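Local coordinates for glutamyl endopeptidase (Staphylococcus epidermidis, PDB 6U1B), which probably cleaves peptide bonds on the carbonyl side of glutamate and aspartate, as a secreted serine protease of the S1B family, at residues Y6-L11 and L170-G175; S126-T131 and V204-F209. The protein carries 2 engineered substitutions. One frame throughout, in Å; residues are numbered along the deposited sequence.

Interaction 1: Y6-L11 and L170-G175; sequences YPSCIL and LSTVGG. Engineered in segment 6-11: Cys-9 (natural residue Val).
The hydroxyls of Ser-8 and Thr-172 meet across two loops, one residue out of step with the backbone pairing, where the N-terminal segment 6-11 runs roughly antiparallel to 170-175. Followed outward, the Ser-8 side chain first brings CB to 3.1 Å from Thr-172 OG1; its OG, swung between the backbone N and carbonyl carbon (chi1 72°), then meets the same OG1 at 2.8 Å in a hydrogen bond between two buried hydroxyls. Thr-172 OG1 also sits between its own backbone N and carbonyl carbon (chi1 60°). The backbone N of Thr-172 donates an almost straight but long bond of 3.3 Å to Cys-9 O, reaching that oxygen from above the carbonyl plane; Asn-201 ND2 is a second donor to Cys-9 O. Further along, Ser-171 OG accepts a hydrogen bond from Leu-11 N at 2.8 Å and is also hydrogen-bonded to Asn-13 O, linking Leu-11 to Asn-13 just beyond it. Ile-10 lays CD1 against Val-173 CG2 at 3.6 Å, and at the other end Pro-7 CG rests on Gly-174 CA. Two waters bridge the backbones: one donates to both Ser-8 O and Thr-172 O, the other donates to Ser-8 O and accepts from Gly-174 N. The engineered Cys-9 turns away from this interface and forms a disulfide with Cys-197. Pro-7 lies near Ser-177 and His-59 of the predicted charge relay system, and the contact thus places the locked N-terminal segment beside the active site of a chymotrypsin-like serine protease.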
# COMPACT_ATOMS: atom_id res chain seq x y z
N TYR A 6 -6.96 2.79 5.89
CA TYR A 6 -6.24 2.85 7.16
C TYR A 6 -4.85 2.28 6.92
O TYR A 6 -4.54 1.15 7.30
CB TYR A 6 -6.99 2.10 8.26
CG TYR A 6 -6.58 2.44 9.68
CD1 TYR A 6 -6.91 3.68 10.24
CD2 TYR A 6 -5.88 1.54 10.46
CE1 TYR A 6 -6.54 3.99 11.54
CE2 TYR A 6 -5.50 1.84 11.76
CZ TYR A 6 -5.84 3.07 12.30
OH TYR A 6 -5.46 3.37 13.59
N PRO A 7 -3.98 3.05 6.26
CA PRO A 7 -2.68 2.50 5.85
C PRO A 7 -1.73 2.22 7.01
O PRO A 7 -0.85 1.37 6.86
CB PRO A 7 -2.11 3.57 4.92
CG PRO A 7 -2.73 4.85 5.42
CD PRO A 7 -4.15 4.45 5.82
N SER A 8 -1.86 2.90 8.15
CA SER A 8 -0.90 2.66 9.21
C SER A 8 -1.57 2.83 10.57
O SER A 8 -2.72 3.25 10.68
CB SER A 8 0.33 3.55 9.06
OG SER A 8 0.03 4.88 9.37
N CYS A 9 -0.83 2.47 11.61
CA CYS A 9 -1.43 2.00 12.85
C CYS A 9 -1.00 2.81 14.06
O CYS A 9 0.18 3.16 14.20
CB CYS A 9 -1.05 0.54 13.08
SG CYS A 9 -1.14 -0.47 11.58
N ILE A 10 -1.96 3.09 14.94
CA ILE A 10 -1.65 3.50 16.31
C ILE A 10 -1.24 2.25 17.07
O ILE A 10 -1.97 1.25 17.11
CB ILE A 10 -2.86 4.18 16.97
CG1 ILE A 10 -3.20 5.49 16.26
CG2 ILE A 10 -2.59 4.40 18.47
CD1 ILE A 10 -2.07 6.51 16.24
N LEU A 11 -0.05 2.30 17.66
CA LEU A 11 0.57 1.22 18.40
C LEU A 11 0.68 1.59 19.88
O LEU A 11 0.51 2.76 20.25
CB LEU A 11 1.96 0.91 17.83
CG LEU A 11 1.98 0.50 16.34
CD1 LEU A 11 3.41 0.32 15.85
CD2 LEU A 11 1.15 -0.76 16.09
N LEU A 170 6.71 2.41 16.53
CA LEU A 170 6.16 3.73 16.76
C LEU A 170 4.88 3.94 15.96
O LEU A 170 4.65 3.30 14.93
CB LEU A 170 7.18 4.82 16.41
CG LEU A 170 7.86 4.70 15.05
CD1 LEU A 170 7.07 5.44 13.96
CD2 LEU A 170 9.31 5.18 15.10
N SER A 171 4.06 4.86 16.44
CA SER A 171 2.74 5.11 15.87
C SER A 171 2.82 6.08 14.70
O SER A 171 3.62 7.02 14.70
CB SER A 171 1.79 5.67 16.93
OG SER A 171 1.48 4.68 17.91
N THR A 172 1.98 5.82 13.69
CA THR A 172 1.78 6.70 12.54
C THR A 172 0.30 6.62 12.15
O THR A 172 -0.43 5.72 12.58
CB THR A 172 2.65 6.29 11.33
OG1 THR A 172 2.32 4.94 10.95
CG2 THR A 172 4.13 6.37 11.65
N VAL A 173 -0.14 7.56 11.32
CA VAL A 173 -1.54 7.70 10.92
C VAL A 173 -1.58 8.07 9.45
O VAL A 173 -0.74 8.84 8.98
CB VAL A 173 -2.27 8.78 11.76
CG1 VAL A 173 -3.70 8.93 11.30
CG2 VAL A 173 -2.24 8.46 13.25
N GLY A 174 -2.57 7.54 8.73
CA GLY A 174 -2.86 7.96 7.37
C GLY A 174 -2.59 9.44 7.15
O GLY A 174 -3.09 10.29 7.90
N GLY A 175 -1.77 9.76 6.14
CA GLY A 175 -1.12 11.05 6.00
C GLY A 175 0.39 10.96 6.18
O GLY A 175 1.13 11.71 5.52
O HOH W 1 -3.26 5.11 12.79
O HOH W 2 -4.04 5.13 9.12

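Interaction 2: S126-T131 and V204-F209; sequences SSNTDT and VYINDF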
# COMPACT_ATOMS: atom_id res chain seq x y z
N SER A 126 21.30 7.98 4.72
CA SER A 126 22.25 7.11 5.40
C SER A 126 22.73 6.00 4.47
O SER A 126 21.97 5.50 3.63
CB SER A 126 21.62 6.52 6.66
OG SER A 126 22.49 5.58 7.29
N SER A 127 24.00 5.63 4.62
CA SER A 127 24.50 4.44 3.93
C SER A 127 23.88 3.17 4.49
O SER A 127 23.94 2.12 3.84
CB SER A 127 26.02 4.36 4.05
OG SER A 127 26.40 4.02 5.37
N ASN A 128 23.29 3.24 5.70
CA ASN A 128 22.61 2.12 6.34
C ASN A 128 23.57 0.96 6.63
O ASN A 128 23.17 -0.20 6.67
CB ASN A 128 21.41 1.64 5.51
CG ASN A 128 20.12 2.40 5.85
OD1 ASN A 128 19.89 2.77 7.01
ND2 ASN A 128 19.28 2.65 4.84
N THR A 129 24.86 1.25 6.83
CA THR A 129 25.77 0.20 7.25
C THR A 129 25.78 -0.01 8.75
O THR A 129 26.19 -1.07 9.21
CB THR A 129 27.19 0.49 6.76
OG1 THR A 129 27.63 1.75 7.28
CG2 THR A 129 27.22 0.52 5.23
N ASP A 130 25.33 0.98 9.53
CA ASP A 130 25.25 0.80 10.98
C ASP A 130 23.83 0.56 11.48
O ASP A 130 23.66 0.31 12.68
CB ASP A 130 25.82 2.02 11.70
CG ASP A 130 27.27 2.28 11.34
OD1 ASP A 130 27.61 3.45 11.04
OD2 ASP A 130 28.08 1.33 11.37
N THR A 131 22.83 0.60 10.60
CA THR A 131 21.44 0.57 11.05
C THR A 131 21.06 -0.82 11.54
O THR A 131 21.24 -1.81 10.83
CB THR A 131 20.51 0.99 9.92
OG1 THR A 131 20.96 2.22 9.34
CG2 THR A 131 19.08 1.15 10.45
N VAL A 204 10.14 1.57 3.63
CA VAL A 204 11.05 1.10 2.60
C VAL A 204 12.47 1.34 3.10
O VAL A 204 12.86 2.49 3.34
CB VAL A 204 10.81 1.82 1.27
CG1 VAL A 204 11.81 1.34 0.21
CG2 VAL A 204 9.36 1.63 0.80
N TYR A 205 13.22 0.26 3.29
CA TYR A 205 14.59 0.37 3.78
C TYR A 205 15.51 0.78 2.65
O TYR A 205 15.49 0.18 1.58
CB TYR A 205 15.01 -0.97 4.36
CG TYR A 205 16.36 -0.99 5.02
CD1 TYR A 205 16.69 -0.06 6.00
CD2 TYR A 205 17.30 -1.97 4.68
CE1 TYR A 205 17.93 -0.10 6.63
CE2 TYR A 205 18.53 -2.01 5.30
CZ TYR A 205 18.84 -1.08 6.28
OH TYR A 205 20.08 -1.13 6.89
N ILE A 206 16.33 1.80 2.88
CA ILE A 206 17.17 2.29 1.78
C ILE A 206 18.45 1.44 1.73
O ILE A 206 19.53 1.88 2.13
CB ILE A 206 17.45 3.80 1.93
CG1 ILE A 206 16.13 4.57 1.80
CG2 ILE A 206 18.42 4.31 0.86
CD1 ILE A 206 16.24 6.04 2.08
N ASN A 207 18.31 0.21 1.22
CA ASN A 207 19.42 -0.73 1.14
C ASN A 207 20.29 -0.38 -0.07
O ASN A 207 20.10 0.64 -0.73
CB ASN A 207 18.89 -2.16 1.10
CG ASN A 207 18.27 -2.54 -0.26
OD1 ASN A 207 18.06 -1.70 -1.12
ND2 ASN A 207 17.97 -3.82 -0.42
N ASP A 208 21.25 -1.26 -0.38
CA ASP A 208 22.21 -0.96 -1.45
C ASP A 208 21.51 -0.80 -2.80
O ASP A 208 21.87 0.08 -3.59
CB ASP A 208 23.27 -2.07 -1.52
CG ASP A 208 24.20 -2.06 -0.31
OD1 ASP A 208 24.26 -1.02 0.40
OD2 ASP A 208 24.88 -3.09 -0.07
N PHE A 209 20.49 -1.63 -3.07
CA PHE A 209 19.80 -1.54 -4.35
C PHE A 209 18.95 -0.28 -4.45
O PHE A 209 18.88 0.35 -5.52
CB PHE A 209 18.94 -2.79 -4.58
CG PHE A 209 19.74 -4.06 -4.64
CD1 PHE A 209 20.50 -4.36 -5.76
CD2 PHE A 209 19.75 -4.94 -3.57
CE1 PHE A 209 21.25 -5.53 -5.81
CE2 PHE A 209 20.50 -6.10 -3.62
CZ PHE A 209 21.25 -6.40 -4.75
O HOH W 3 24.25 -0.70 3.03
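Asn-128 and Tyr-205 reach toward each other from opposite directions, the amide plane tilted 34° from the ring. Asn-128 CG comes within 3.4 Å of Tyr-205 CE1, while CB sits at the same distance from the phenolic OH. The ring is carried there with CG anti to the backbone N (chi1 -175°), extending it from the end of strand 200-205 toward the loop. Beyond it, Asn-128 ND2 donates to Ile-206 O over 2.8 Å; the bond is nearly straight and lies in the amide plane, yet it meets the carbonyl from above that group's own plane. Ile-206 is the centre of an inverse gamma turn linking the last strand of the C-terminal beta-barrel domain to helix 208-217, which Asn-207 caps through Val-210 N, so Asn-128 grips the chain exactly where strand gives way to helix. Asn-128 ND2 has a second acceptor in Ile-189 O on strand 188-196. The opposite end of the amide is held as well: Thr-131 OG1 donates to Asn-128 OD1 at 2.6 Å, in the carbonyl plane and on a lone pair, which fixes the amide's rotation. Ser-126 OG accepts from Asn-128 N in an ST turn, and a water bridges Ser-127 O to Asp-208 OD1.

The centres of interactions 1 and 2 lie 23 Å apart, with nearest atoms about 11 Å from each other and no direct touch. Along the chain their segments alternate: 6-11, 126-131, 170-175, then 204-209. Both lie against the antiparallel sheet of the C-terminal domain, and strand 200-205 connects them, since Asn-201 near its start borders interaction 1 whereas Tyr-205 at its end belongs to interaction 2. Strand 188-196 likewise borders both, through His-192 and Ile-189. Interaction 1 brings the N-terminal segment to this domain near the predicted catalytic residues; interaction 2 joins the loop between helix 116-119 and strand 136-141 to the start of the C-terminal helix, farther from them.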